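Local coordinates for protein LigF (Sphingobium sp. SYK-6, PDB 4XT0), which cleaves beta-aryl ether bonds in lignin breakdown as a glutathione-binding beta-etherase of the glutathione S-transferase superfamily, at residues F41-D46 against L150-A155; K50-G55 against V66-T71; I117-G122 against P146-K151. One frame throughout, in Å; residues are numbered along the deposited sequence.

Interaction 1. Residues F41-D46 against L150-A155. With GSH (glutathione), chain B.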
loop_
_atom_site.group_PDB
_atom_site.type_symbol
_atom_site.label_atom_id
_atom_site.label_comp_id
_atom_site.label_asym_id
_atom_site.label_seq_id
_atom_site.Cartn_x
_atom_site.Cartn_y
_atom_site.Cartn_z
ATOM N N PHE A 41 14.388 9.285 -20.619
ATOM C CA PHE A 41 13.149 8.507 -20.500
ATOM C C PHE A 41 13.366 7.029 -20.788
ATOM O O PHE A 41 12.527 6.392 -21.413
ATOM C CB PHE A 41 12.074 9.054 -21.448
ATOM C CG PHE A 41 11.632 10.454 -21.128
ATOM C CD1 PHE A 41 12.279 11.546 -21.686
ATOM C CD2 PHE A 41 10.564 10.679 -20.273
ATOM C CE1 PHE A 41 11.872 12.839 -21.393
ATOM C CE2 PHE A 41 10.155 11.965 -19.973
ATOM C CZ PHE A 41 10.808 13.046 -20.537
ATOM N N GLU A 42 14.499 6.489 -20.352
ATOM C CA GLU A 42 14.824 5.095 -20.639
ATOM C C GLU A 42 13.825 4.136 -19.991
ATOM O O GLU A 42 13.682 2.998 -20.448
ATOM C CB GLU A 42 16.251 4.765 -20.188
ATOM C CG GLU A 42 17.307 5.269 -21.171
ATOM C CD GLU A 42 18.735 4.941 -20.762
ATOM O OE1 GLU A 42 18.946 4.352 -19.673
ATOM O OE2 GLU A 42 19.655 5.292 -21.536
ATOM N N GLN A 43 13.107 4.586 -18.960
ATOM C CA GLN A 43 12.102 3.704 -18.336
ATOM C C GLN A 43 10.955 3.459 -19.316
ATOM O O GLN A 43 10.124 2.577 -19.102
ATOM C CB GLN A 43 11.574 4.282 -17.006
ATOM C CG GLN A 43 10.656 5.498 -17.119
ATOM C CD GLN A 43 11.431 6.814 -17.200
ATOM O OE1 GLN A 43 12.585 6.838 -17.625
ATOM N NE2 GLN A 43 10.797 7.903 -16.789
ATOM N N HIS A 44 10.928 4.234 -20.402
ATOM C CA HIS A 44 9.893 4.091 -21.424
ATOM C C HIS A 44 10.459 3.509 -22.710
ATOM O O HIS A 44 9.778 3.462 -23.732
ATOM C CB HIS A 44 9.241 5.444 -21.717
ATOM C CG HIS A 44 8.620 6.077 -20.514
ATOM N ND1 HIS A 44 8.484 7.442 -20.378
ATOM C CD2 HIS A 44 8.102 5.534 -19.388
ATOM C CE1 HIS A 44 7.911 7.714 -19.222
ATOM N NE2 HIS A 44 7.669 6.571 -18.597
ATOM N N SER A 45 11.717 3.084 -22.663
ATOM C CA SER A 45 12.360 2.518 -23.841
ATOM C C SER A 45 11.750 1.153 -24.121
ATOM O O SER A 45 11.165 0.538 -23.224
ATOM C CB SER A 45 13.873 2.403 -23.644
ATOM O OG SER A 45 14.181 1.444 -22.647
ATOM N N ASP A 46 11.877 0.684 -25.360
ATOM C CA ASP A 46 11.364 -0.636 -25.721
ATOM C C ASP A 46 12.141 -1.741 -25.009
ATOM O O ASP A 46 11.568 -2.761 -24.631
ATOM C CB ASP A 46 11.420 -0.852 -27.236
ATOM C CG ASP A 46 10.450 0.041 -27.992
ATOM O OD1 ASP A 46 9.343 0.307 -27.469
ATOM O OD2 ASP A 46 10.796 0.477 -29.111
ATOM N N LEU A 150 -0.881 11.751 -16.611
ATOM C CA LEU A 150 -1.391 12.988 -16.045
ATOM C C LEU A 150 -0.324 13.691 -15.196
ATOM O O LEU A 150 -0.195 14.924 -15.226
ATOM C CB LEU A 150 -2.643 12.704 -15.211
ATOM C CG LEU A 150 -3.442 13.925 -14.760
ATOM C CD1 LEU A 150 -3.600 14.909 -15.916
ATOM C CD2 LEU A 150 -4.794 13.500 -14.220
ATOM N N LYS A 151 0.445 12.901 -14.452
ATOM C CA LYS A 151 1.538 13.448 -13.646
ATOM C C LYS A 151 2.589 14.154 -14.510
ATOM O O LYS A 151 3.045 15.244 -14.164
ATOM C CB LYS A 151 2.198 12.348 -12.816
ATOM C CG LYS A 151 1.980 12.499 -11.322
ATOM C CD LYS A 151 2.497 11.287 -10.579
ATOM C CE LYS A 151 1.517 10.125 -10.654
ATOM N NZ LYS A 151 0.397 10.251 -9.675
ATOM N N TRP A 152 2.964 13.534 -15.629
ATOM C CA TRP A 152 3.921 14.136 -16.557
ATOM C C TRP A 152 3.379 15.454 -17.122
ATOM O O TRP A 152 4.113 16.443 -17.212
ATOM C CB TRP A 152 4.273 13.164 -17.700
ATOM C CG TRP A 152 5.383 12.207 -17.354
ATOM C CD1 TRP A 152 5.275 10.854 -17.150
ATOM C CD2 TRP A 152 6.761 12.536 -17.132
ATOM N NE1 TRP A 152 6.503 10.324 -16.825
ATOM C CE2 TRP A 152 7.432 11.335 -16.804
ATOM C CE3 TRP A 152 7.493 13.729 -17.173
ATOM C CZ2 TRP A 152 8.800 11.296 -16.527
ATOM C CZ3 TRP A 152 8.856 13.688 -16.897
ATOM C CH2 TRP A 152 9.493 12.479 -16.579
ATOM N N ARG A 153 2.096 15.463 -17.487
ATOM C CA ARG A 153 1.447 16.661 -18.024
ATOM C C ARG A 153 1.452 17.801 -17.012
ATOM O O ARG A 153 1.700 18.954 -17.360
ATOM C CB ARG A 153 0.010 16.347 -18.453
ATOM C CG ARG A 153 -0.077 15.443 -19.665
ATOM C CD ARG A 153 -1.497 15.331 -20.186
ATOM N NE ARG A 153 -1.547 14.607 -21.456
ATOM C CZ ARG A 153 -1.596 13.283 -21.557
ATOM N NH1 ARG A 153 -1.603 12.543 -20.458
ATOM N NH2 ARG A 153 -1.638 12.700 -22.752
ATOM N N ARG A 154 1.178 17.458 -15.759
ATOM C CA ARG A 154 1.146 18.429 -14.674
ATOM C C ARG A 154 2.556 18.861 -14.252
ATOM O O ARG A 154 2.747 19.976 -13.760
ATOM C CB ARG A 154 0.373 17.850 -13.486
ATOM C CG ARG A 154 -1.116 17.662 -13.769
ATOM C CD ARG A 154 -1.843 16.980 -12.604
ATOM N NE ARG A 154 -3.287 17.203 -12.677
ATOM C CZ ARG A 154 -4.196 16.521 -11.986
ATOM N NH1 ARG A 154 -3.824 15.550 -11.163
ATOM N NH2 ARG A 154 -5.485 16.804 -12.130
ATOM N N ALA A 155 3.540 17.986 -14.455
ATOM C CA ALA A 155 4.947 18.336 -14.221
ATOM C C ALA A 155 5.433 19.419 -15.188
ATOM O O ALA A 155 6.203 20.307 -14.811
ATOM C CB ALA A 155 5.829 17.100 -14.338
HETATM N N1 GSH B . 4.626 1.205 -6.755
HETATM C CA1 GSH B . 5.895 1.295 -7.494
HETATM C C1 GSH B . 7.087 0.865 -6.645
HETATM O O11 GSH B . 8.029 0.296 -7.162
HETATM O O12 GSH B . 7.132 1.119 -5.328
HETATM C CB1 GSH B . 6.086 2.757 -7.945
HETATM C CG1 GSH B . 7.312 2.822 -8.851
HETATM C CD1 GSH B . 7.602 4.264 -9.224
HETATM O OE1 GSH B . 6.801 5.138 -8.957
HETATM N N2 GSH B . 8.758 4.561 -9.852
HETATM C CA2 GSH B . 9.070 5.947 -10.232
HETATM C C2 GSH B . 9.195 6.031 -11.739
HETATM O O2 GSH B . 9.489 5.031 -12.371
HETATM C CB2 GSH B . 10.424 6.346 -9.630
HETATM S SG2 GSH B . 10.343 6.549 -7.821
HETATM N N3 GSH B . 9.000 7.211 -12.396
HETATM C CA3 GSH B . 9.167 7.251 -13.859
HETATM C C3 GSH B . 7.872 7.413 -14.625
HETATM O O31 GSH B . 7.918 7.791 -15.775
HETATM O O32 GSH B . 6.680 7.136 -14.058
#
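Gln43, His44 and Trp152 converge on one oxygen of the glycyl carboxylate of glutathione, across the interdomain cleft of a GST fold. Trp152 NE1 donates to GSH O31 (3.1 Å), which lies at the edge of the indole, in its plane. Gln43 NE2 gives a nearly linear bond to the same O31 (3.1 Å, 177°); the bend at chi2 (-85°) turns its amide toward the ligand. His44 NE2 is as near to GSH O31 (3.1 Å), but its bond is strongly bent and weak. The carboxylate oxygen thus has three donors drawn from two domains. Behind them the protein contact is aromatic: Phe41 CE2 rests over one indole face, 3.5 Å from Trp152 CH2, with the planes oblique at 51°. Trp152 NE1 meets the edge of the imidazole, 3.8 Å from His44 CE1. A leucine in place of Trp152 would probably leave O31 without its helix-borne donor and open a gap beside the Phe41 ring. Further out, Ile126 and Ile139 pack against the indole, His138 lies against the Phe41 ring, and His138 NE2 is hydrogen-bonded to His44 ND1, which probably holds the rotation of the His44 ring.

Interaction 2. Residues K50-G55 against V66-T71. With GSH (glutathione), chain B.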
loop_
_atom_site.group_PDB
_atom_site.type_symbol
_atom_site.label_atom_id
_atom_site.label_comp_id
_atom_site.label_asym_id
_atom_site.label_seq_id
_atom_site.Cartn_x
_atom_site.Cartn_y
_atom_site.Cartn_z
ATOM N N LYS A 50 10.369 -4.276 -22.008
ATOM C CA LYS A 50 10.477 -5.720 -22.144
ATOM C C LYS A 50 10.763 -6.374 -20.775
ATOM O O LYS A 50 10.260 -7.459 -20.476
ATOM C CB LYS A 50 11.571 -6.049 -23.160
ATOM C CG LYS A 50 12.046 -7.484 -23.184
ATOM C CD LYS A 50 13.524 -7.521 -23.554
ATOM C CE LYS A 50 14.372 -6.914 -22.433
ATOM N NZ LYS A 50 15.387 -5.923 -22.902
ATOM N N ILE A 51 11.560 -5.700 -19.947
ATOM C CA ILE A 51 11.852 -6.167 -18.587
ATOM C C ILE A 51 10.671 -5.908 -17.638
ATOM O O ILE A 51 10.217 -6.807 -16.918
ATOM C CB ILE A 51 13.128 -5.497 -18.044
ATOM C CG1 ILE A 51 14.328 -5.914 -18.899
ATOM C CG2 ILE A 51 13.358 -5.848 -16.588
ATOM C CD1 ILE A 51 15.542 -5.044 -18.708
ATOM N N ASN A 52 10.161 -4.680 -17.663
ATOM C CA ASN A 52 8.977 -4.316 -16.892
ATOM C C ASN A 52 7.975 -3.559 -17.762
ATOM O O ASN A 52 8.157 -2.371 -18.041
ATOM C CB ASN A 52 9.374 -3.473 -15.675
ATOM C CG ASN A 52 8.178 -2.981 -14.890
ATOM O OD1 ASN A 52 7.067 -3.502 -15.034
ATOM N ND2 ASN A 52 8.396 -1.978 -14.047
ATOM N N PRO A 53 6.901 -4.239 -18.189
ATOM C CA PRO A 53 5.934 -3.602 -19.094
ATOM C C PRO A 53 5.243 -2.371 -18.483
ATOM O O PRO A 53 4.656 -1.585 -19.221
ATOM C CB PRO A 53 4.926 -4.722 -19.367
ATOM C CG PRO A 53 5.697 -5.987 -19.114
ATOM C CD PRO A 53 6.581 -5.655 -17.950
ATOM N N ARG A 54 5.319 -2.195 -17.166
ATOM C CA ARG A 54 4.720 -1.022 -16.529
ATOM C C ARG A 54 5.511 0.249 -16.872
ATOM O O ARG A 54 4.991 1.361 -16.779
ATOM C CB ARG A 54 4.654 -1.199 -15.009
ATOM C CG ARG A 54 3.790 -2.366 -14.528
ATOM C CD ARG A 54 2.335 -1.963 -14.395
ATOM N NE ARG A 54 2.123 -0.922 -13.388
ATOM C CZ ARG A 54 0.933 -0.396 -13.100
ATOM N NH1 ARG A 54 -0.154 -0.815 -13.736
ATOM N NH2 ARG A 54 0.824 0.546 -12.174
ATOM N N GLY A 55 6.768 0.081 -17.261
ATOM C CA GLY A 55 7.597 1.223 -17.628
ATOM C C GLY A 55 8.012 2.082 -16.446
ATOM O O GLY A 55 8.132 3.315 -16.555
ATOM N N VAL A 66 11.592 -11.539 -13.258
ATOM C CA VAL A 66 11.537 -10.120 -12.898
ATOM C C VAL A 66 10.599 -9.862 -11.712
ATOM O O VAL A 66 9.436 -10.250 -11.738
ATOM C CB VAL A 66 11.075 -9.268 -14.083
ATOM C CG1 VAL A 66 11.065 -7.796 -13.687
ATOM C CG2 VAL A 66 11.981 -9.516 -15.280
ATOM N N VAL A 67 11.129 -9.229 -10.674
ATOM C CA VAL A 67 10.353 -8.827 -9.514
ATOM C C VAL A 67 10.191 -7.295 -9.543
ATOM O O VAL A 67 11.178 -6.561 -9.681
ATOM C CB VAL A 67 11.046 -9.295 -8.193
ATOM C CG1 VAL A 67 10.203 -8.911 -6.963
ATOM C CG2 VAL A 67 11.287 -10.807 -8.247
ATOM N N THR A 68 8.952 -6.814 -9.438
ATOM C CA THR A 68 8.697 -5.372 -9.377
ATOM C C THR A 68 7.984 -4.977 -8.080
ATOM O O THR A 68 7.608 -5.859 -7.286
ATOM C CB THR A 68 7.827 -4.882 -10.551
ATOM O OG1 THR A 68 6.554 -5.527 -10.483
ATOM C CG2 THR A 68 8.481 -5.188 -11.906
ATOM N N GLU A 69 7.764 -3.657 -7.932
ATOM C CA GLU A 69 7.285 -2.979 -6.708
ATOM C C GLU A 69 8.405 -2.922 -5.661
ATOM O O GLU A 69 8.782 -3.945 -5.112
ATOM C CB GLU A 69 6.040 -3.668 -6.113
ATOM C CG GLU A 69 4.828 -3.626 -7.033
ATOM C CD GLU A 69 4.347 -2.206 -7.275
ATOM O OE1 GLU A 69 4.172 -1.450 -6.287
ATOM O OE2 GLU A 69 4.177 -1.842 -8.454
ATOM N N SER A 70 8.925 -1.721 -5.395
ATOM C CA SER A 70 10.072 -1.551 -4.494
ATOM C C SER A 70 9.953 -2.330 -3.174
ATOM O O SER A 70 10.868 -3.067 -2.807
ATOM C CB SER A 70 10.293 -0.059 -4.212
ATOM O OG SER A 70 9.129 0.554 -3.670
ATOM N N THR A 71 8.822 -2.208 -2.483
ATOM C CA THR A 71 8.644 -2.889 -1.198
ATOM C C THR A 71 8.681 -4.418 -1.351
ATOM O O THR A 71 9.232 -5.116 -0.509
ATOM C CB THR A 71 7.317 -2.479 -0.535
ATOM O OG1 THR A 71 7.315 -1.064 -0.314
ATOM C CG2 THR A 71 7.101 -3.228 0.819
HETATM N N1 GSH B . 4.626 1.205 -6.755
HETATM C CA1 GSH B . 5.895 1.295 -7.494
HETATM C C1 GSH B . 7.087 0.865 -6.645
HETATM O O11 GSH B . 8.029 0.296 -7.162
HETATM O O12 GSH B . 7.132 1.119 -5.328
HETATM C CB1 GSH B . 6.086 2.757 -7.945
HETATM C CG1 GSH B . 7.312 2.822 -8.851
HETATM C CD1 GSH B . 7.602 4.264 -9.224
HETATM O OE1 GSH B . 6.801 5.138 -8.957
HETATM N N2 GSH B . 8.758 4.561 -9.852
HETATM C CA2 GSH B . 9.070 5.947 -10.232
HETATM C C2 GSH B . 9.195 6.031 -11.739
HETATM O O2 GSH B . 9.489 5.031 -12.371
HETATM C CB2 GSH B . 10.424 6.346 -9.630
HETATM S SG2 GSH B . 10.343 6.549 -7.821
HETATM N N3 GSH B . 9.000 7.211 -12.396
HETATM C CA3 GSH B . 9.167 7.251 -13.859
HETATM C C3 GSH B . 7.872 7.413 -14.625
HETATM O O31 GSH B . 7.918 7.791 -15.775
HETATM O O32 GSH B . 6.680 7.136 -14.058
HETATM O O HOH W 1 2.881 0.237 -9.366
#
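In the thioredoxin-like N-terminal domain, the edge strand 65-68 packs through Val66 and Thr68 against Ile51 and Asn52, where helix 46-51 runs out into a turn; the strand then leads into the gamma-glutamyl site of glutathione. Both methyls of Val66 face the backbone carbonyl of Ile51, the nearer being Val66 CG1 at 3.5 Å from Ile51 O. The Ile51 side chain crosses that of Val66 at about a right angle and touches through its CG2 branch, 4.1 Å from Val66 CG2, while the longer CG1 arm leads away. Two residues on, the Thr68 methyl sits 3.7 Å from Asn52 CG, with OD1 and ND2 only slightly farther off, so a single CG2 meets the whole amide, which reaches it with Asn52 CG anti to the backbone N (chi1 176°). Both polar atoms of that amide are engaged: OD1 accepts from Arg54 N in an Asx turn, the donor lying well above the carbonyl plane, and ND2 donates to Gln56 O. Asn52 also begins a type I turn ending at Gly55.

Beyond the strand, Glu69 has a positive phi (74°), unusual for a residue with a side chain, and stands at the N-cap of helix 70-80. GSH N1 donates to Glu69 OE1 (2.7 Å), which also forms a salt bridge with Lys104 of the second subunit. Ser70 grips the adjoining carboxylate, with Ser70 N on GSH O11 (2.8 Å) and Ser70 OG on GSH O12 (2.7 Å). A water bonded to Glu69 OE2 reaches Arg54 NH2 and GSH N1 by weak bonds. The chemistry implies complementary recognition: an acid meets the ligand's amino group, and the start of a helix, whose dipole probably favours an anion, meets its carboxylate.

Interaction 3. Residues I117-G122 against P146-K151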
loop_
_atom_site.group_PDB
_atom_site.type_symbol
_atom_site.label_atom_id
_atom_site.label_comp_id
_atom_site.label_asym_id
_atom_site.label_seq_id
_atom_site.Cartn_x
_atom_site.Cartn_y
_atom_site.Cartn_z
ATOM N N ILE A 117 4.923 16.695 -4.620
ATOM C CA ILE A 117 5.653 17.956 -4.592
ATOM C C ILE A 117 6.865 17.867 -5.531
ATOM O O ILE A 117 7.181 18.822 -6.238
ATOM C CB ILE A 117 6.080 18.321 -3.158
ATOM C CG1 ILE A 117 4.839 18.474 -2.267
ATOM C CG2 ILE A 117 6.893 19.601 -3.145
ATOM C CD1 ILE A 117 3.696 19.222 -2.938
ATOM N N GLY A 118 7.513 16.702 -5.553
ATOM C CA GLY A 118 8.606 16.436 -6.476
ATOM C C GLY A 118 8.246 16.567 -7.953
ATOM O O GLY A 118 9.003 17.161 -8.725
ATOM N N TRP A 119 7.100 16.019 -8.355
ATOM C CA TRP A 119 6.642 16.139 -9.743
ATOM C C TRP A 119 6.350 17.589 -10.126
ATOM O O TRP A 119 6.570 18.000 -11.269
ATOM C CB TRP A 119 5.394 15.282 -9.985
ATOM C CG TRP A 119 5.697 13.827 -10.225
ATOM C CD1 TRP A 119 5.838 12.848 -9.280
ATOM C CD2 TRP A 119 5.905 13.190 -11.493
ATOM N NE1 TRP A 119 6.115 11.644 -9.881
ATOM C CE2 TRP A 119 6.162 11.827 -11.238
ATOM C CE3 TRP A 119 5.892 13.638 -12.816
ATOM C CZ2 TRP A 119 6.409 10.909 -12.259
ATOM C CZ3 TRP A 119 6.136 12.725 -13.826
ATOM C CH2 TRP A 119 6.391 11.377 -13.541
ATOM N N ALA A 120 5.852 18.363 -9.169
ATOM C CA ALA A 120 5.479 19.745 -9.433
ATOM C C ALA A 120 6.708 20.632 -9.636
ATOM O O ALA A 120 6.735 21.461 -10.541
ATOM C CB ALA A 120 4.613 20.285 -8.298
ATOM N N PHE A 121 7.731 20.439 -8.808
ATOM C CA PHE A 121 8.874 21.350 -8.799
ATOM C C PHE A 121 10.203 20.700 -9.205
ATOM O O PHE A 121 11.128 21.393 -9.634
ATOM C CB PHE A 121 9.030 21.966 -7.406
ATOM C CG PHE A 121 7.781 22.608 -6.877
ATOM C CD1 PHE A 121 7.013 23.433 -7.677
ATOM C CD2 PHE A 121 7.374 22.381 -5.572
ATOM C CE1 PHE A 121 5.863 24.028 -7.181
ATOM C CE2 PHE A 121 6.227 22.965 -5.073
ATOM C CZ PHE A 121 5.469 23.787 -5.878
ATOM N N GLY A 122 10.297 19.378 -9.070
ATOM C CA GLY A 122 11.577 18.690 -9.145
ATOM C C GLY A 122 12.154 18.277 -10.494
ATOM O O GLY A 122 13.375 18.299 -10.661
ATOM N N PRO A 146 -1.873 5.477 -16.915
ATOM C CA PRO A 146 -2.720 6.669 -17.066
ATOM C C PRO A 146 -2.451 7.725 -16.001
ATOM O O PRO A 146 -2.305 8.912 -16.321
ATOM C CB PRO A 146 -4.144 6.112 -16.930
ATOM C CG PRO A 146 -4.015 4.647 -17.198
ATOM C CD PRO A 146 -2.677 4.264 -16.684
ATOM N N GLU A 147 -2.392 7.287 -14.749
ATOM C CA GLU A 147 -2.104 8.174 -13.630
ATOM C C GLU A 147 -0.747 8.878 -13.826
ATOM O O GLU A 147 -0.554 10.007 -13.369
ATOM C CB GLU A 147 -2.130 7.389 -12.303
ATOM C CG GLU A 147 -3.538 6.996 -11.785
ATOM C CD GLU A 147 -4.200 5.872 -12.584
ATOM O OE1 GLU A 147 -3.473 5.080 -13.221
ATOM O OE2 GLU A 147 -5.449 5.772 -12.575
ATOM N N GLN A 148 0.179 8.213 -14.521
ATOM C CA GLN A 148 1.509 8.768 -14.785
ATOM C C GLN A 148 1.501 9.703 -15.998
ATOM O O GLN A 148 2.306 10.629 -16.076
ATOM C CB GLN A 148 2.536 7.646 -14.996
ATOM C CG GLN A 148 2.674 6.691 -13.807
ATOM C CD GLN A 148 3.051 7.413 -12.524
ATOM O OE1 GLN A 148 2.405 7.236 -11.490
ATOM N NE2 GLN A 148 4.110 8.222 -12.582
ATOM N N GLN A 149 0.601 9.454 -16.944
ATOM C CA GLN A 149 0.438 10.360 -18.075
ATOM C C GLN A 149 0.036 11.738 -17.573
ATOM O O GLN A 149 0.554 12.759 -18.034
ATOM C CB GLN A 149 -0.603 9.823 -19.061
ATOM C CG GLN A 149 -0.107 8.675 -19.908
ATOM C CD GLN A 149 -1.234 7.943 -20.580
ATOM O OE1 GLN A 149 -2.334 7.850 -20.033
ATOM N NE2 GLN A 149 -0.980 7.422 -21.780
ATOM N N LEU A 150 -0.881 11.751 -16.611
ATOM C CA LEU A 150 -1.391 12.988 -16.045
ATOM C C LEU A 150 -0.324 13.691 -15.196
ATOM O O LEU A 150 -0.195 14.924 -15.226
ATOM C CB LEU A 150 -2.643 12.704 -15.211
ATOM C CG LEU A 150 -3.442 13.925 -14.760
ATOM C CD1 LEU A 150 -3.600 14.909 -15.916
ATOM C CD2 LEU A 150 -4.794 13.500 -14.220
ATOM N N LYS A 151 0.445 12.901 -14.452
ATOM C CA LYS A 151 1.538 13.448 -13.646
ATOM C C LYS A 151 2.589 14.154 -14.510
ATOM O O LYS A 151 3.045 15.244 -14.164
ATOM C CB LYS A 151 2.198 12.348 -12.816
ATOM C CG LYS A 151 1.980 12.499 -11.322
ATOM C CD LYS A 151 2.497 11.287 -10.579
ATOM C CE LYS A 151 1.517 10.125 -10.654
ATOM N NZ LYS A 151 0.397 10.251 -9.675
HETATM O O HOH W 2 5.046 8.605 -9.941
#
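Trp119 lays one face of its indole over the aliphatic stem of Lys151, a CH-pi contact between two helices of the all-helical GST C-terminal domain: the end of 93-121 and the first turns of 146-157. The evidence is in the placement of Lys151 CD, which stands 3.7 Å from the centroid of the five-membered ring and only 10° off its normal. Lys151 CB and CG continue the same cover across the ring fusion, where CG is 4.0 Å from Trp119 CD2, so three successive carbons of the lysine share the face. Bends at chi3 and chi4 (both near -80°) then carry the ammonium end away, so that, of the lysine side chain, the aliphatic carbons meet the ring. The lysine backbone takes part too, Lys151 O coming within 3.5 Å of Trp119 CE3; this carbonyl is at the same time the acceptor of the helical bond from Ala155 N.

At the six-membered ring, Gln148 arrives from one turn earlier in its helix. Its chain, bent at chi2, crosses the indole at about a right angle and brings Gln148 NE2 to 3.6 Å from Trp119 CZ2, with the amide plane turned 63° from the ring. The same nitrogen makes a weak hydrogen bond to GSH O32, which joins this helix pair to the glutathione pocket.

Around the contact, Phe159 also touches Trp119, and the ring meets that of Trp152 edge-to-face. Glu147, turned elsewhere, forms a salt bridge with Arg169 of the second subunit and a hydrogen bond with Tyr109 of that subunit. The polar edge of the tryptophan is tied to the glutamine through one water, which accepts from Gln148 NE2 at 2.8 Å and, weakly, from Trp119 NE1 at 3.2 Å.

In the fold
Interactions 1 and 3 share helix 146-157, their centres about 9 Å apart, and join where Trp152 CD2 lies 3.4 Å from Trp119 CZ3: Phe41 and Trp119 flank opposite faces of the Trp152 indole. Interaction 1 is fully buried and spans the two domains; interaction 3 is partly buried within the helical domain, and interaction 2, also partly buried, stays within the thioredoxin-like one. Interaction 2 meets interaction 1 where Gly55 O packs against Gln43 CG. Their chemistry follows the ligand. Interactions 1 and 2 hold opposite ends of glutathione, with aromatic and amide donors at one and an acid plus a helix start at the other; interaction 3 is mainly CH-pi.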